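Local structure of export chaperone SatS (Mycobacterium tuberculosis H37Rv, 6DNM) at residues 177-180 / 181-184. The protein acts as a chaperone for the SecA2 protein export pathway. Numbering follows the deposited sequence.
Sequences EKLE and RFVE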
loop_
_atom_site.group_PDB
_atom_site.type_symbol
_atom_site.label_atom_id
_atom_site.label_comp_id
_atom_site.label_asym_id
_atom_site.label_seq_id
_atom_site.Cartn_x
_atom_site.Cartn_y
_atom_site.Cartn_z
ATOM N N GLU A 177 -9.818 -10.131 8.773
ATOM C CA GLU A 177 -10.565 -10.445 7.560
ATOM C C GLU A 177 -11.434 -9.273 7.131
ATOM O O GLU A 177 -11.523 -8.968 5.936
ATOM C CB GLU A 177 -11.406 -11.701 7.775
ATOM C CG GLU A 177 -10.568 -12.960 7.788
ATOM C CD GLU A 177 -11.341 -14.199 8.184
ATOM O OE1 GLU A 177 -12.391 -14.072 8.847
ATOM O OE2 GLU A 177 -10.888 -15.300 7.822
ATOM N N LYS A 178 -12.065 -8.599 8.092
ATOM C CA LYS A 178 -12.878 -7.430 7.775
ATOM C C LYS A 178 -12.008 -6.306 7.232
ATOM O O LYS A 178 -12.381 -5.621 6.272
ATOM C CB LYS A 178 -13.627 -6.980 9.033
ATOM C CG LYS A 178 -14.763 -6.019 8.787
ATOM C CD LYS A 178 -15.865 -6.242 9.817
ATOM C CE LYS A 178 -17.016 -5.255 9.654
ATOM N NZ LYS A 178 -17.664 -5.316 8.310
ATOM N N LEU A 179 -10.829 -6.122 7.821
ATOM C CA LEU A 179 -9.925 -5.080 7.360
ATOM C C LEU A 179 -9.406 -5.375 5.956
ATOM O O LEU A 179 -9.321 -4.467 5.118
ATOM C CB LEU A 179 -8.792 -4.918 8.370
ATOM C CG LEU A 179 -7.828 -3.753 8.172
ATOM C CD1 LEU A 179 -8.577 -2.423 8.122
ATOM C CD2 LEU A 179 -6.793 -3.754 9.272
ATOM N N GLU A 180 -9.074 -6.640 5.668
ATOM C CA GLU A 180 -8.609 -6.976 4.327
ATOM C C GLU A 180 -9.715 -6.793 3.292
ATOM O O GLU A 180 -9.432 -6.375 2.162
ATOM C CB GLU A 180 -7.991 -8.383 4.282
ATOM C CG GLU A 180 -7.255 -8.647 2.963
ATOM C CD GLU A 180 -6.275 -9.822 2.993
ATOM O OE1 GLU A 180 -6.218 -10.578 3.990
ATOM O OE2 GLU A 180 -5.555 -9.980 1.982
ATOM N N ARG A 181 -10.976 -7.059 3.663
ATOM C CA ARG A 181 -12.089 -6.766 2.762
ATOM C C ARG A 181 -12.195 -5.272 2.491
ATOM O O ARG A 181 -12.455 -4.855 1.355
ATOM C CB ARG A 181 -13.403 -7.295 3.342
ATOM C CG ARG A 181 -13.583 -8.802 3.236
ATOM C CD ARG A 181 -15.027 -9.206 3.537
ATOM N NE ARG A 181 -15.419 -8.940 4.924
ATOM C CZ ARG A 181 -15.225 -9.775 5.942
ATOM N NH1 ARG A 181 -14.632 -10.947 5.749
ATOM N NH2 ARG A 181 -15.630 -9.439 7.160
ATOM N N PHE A 182 -11.982 -4.446 3.521
ATOM C CA PHE A 182 -11.966 -3.001 3.307
ATOM C C PHE A 182 -10.873 -2.608 2.320
ATOM O O PHE A 182 -11.109 -1.839 1.382
ATOM C CB PHE A 182 -11.778 -2.256 4.630
ATOM C CG PHE A 182 -11.482 -0.797 4.445
ATOM C CD1 PHE A 182 -12.496 0.084 4.104
ATOM C CD2 PHE A 182 -10.183 -0.317 4.546
ATOM C CE1 PHE A 182 -12.227 1.425 3.897
ATOM C CE2 PHE A 182 -9.906 1.022 4.349
ATOM C CZ PHE A 182 -10.932 1.895 4.017
ATOM N N VAL A 183 -9.659 -3.122 2.522
ATOM C CA VAL A 183 -8.563 -2.812 1.611
ATOM C C VAL A 183 -8.933 -3.183 0.183
ATOM O O VAL A 183 -8.763 -2.385 -0.750
ATOM C CB VAL A 183 -7.276 -3.517 2.063
ATOM C CG1 VAL A 183 -6.210 -3.350 1.019
ATOM C CG2 VAL A 183 -6.830 -2.963 3.390
ATOM N N GLU A 184 -9.448 -4.401 -0.008
ATOM C CA GLU A 184 -9.824 -4.831 -1.349
ATOM C C GLU A 184 -10.869 -3.912 -1.964
ATOM O O GLU A 184 -10.828 -3.652 -3.171
ATOM C CB GLU A 184 -10.309 -6.280 -1.332
ATOM C CG GLU A 184 -9.215 -7.296 -1.024
ATOM C CD GLU A 184 -8.334 -7.579 -2.227
ATOM O OE1 GLU A 184 -8.573 -6.975 -3.291
ATOM O OE2 GLU A 184 -7.409 -8.406 -2.114
#
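Arg181 folds back along the helix toward its N-terminal end, and one face of its guanidinium lies over the backbone of Glu177 and Lys178. The evidence is the height above the guanidinium plane: Lys178 CA sits 3.4 Å over it and Glu177 O 3.6 Å, both displaced toward the rim. The bend at chi3 (-66°) turns the group onto the preceding turn. There Arg181 NH2 comes 3.7 Å from Lys178 CB, and Arg181 NH1 3.9 Å from Glu177 CB. These are packing contacts; Glu177 OE1 and Arg181 NH1 remain 4.9 Å apart, so any attraction between their charges probably acts at a distance. The backbone N-H groups of Arg181 to Glu184 donate to the carbonyl oxygens four residues earlier, as in an alpha-helix, for example Val183 N to Leu179 O at 2.9 Å with an N-H...O angle of 164°. On the inner side, Leu179 CD1 meets Phe182 CD2 at 4.4 Å, a loose apolar contact. Glu184 bends at chi2 (-78°), its CG lying 3.3 Å from Glu180 O, while its OE1 forms a salt bridge with Arg189 in the strand that follows the helix. Helix 170-185 packs its apolar side against two others: Leu179 and Val183 touch Leu127 of helix 117-134, and Leu179 and Phe182 touch Val139 of helix 138-142, while beyond its C-terminal end the chain enters strand 187-189 of a small mixed sheet.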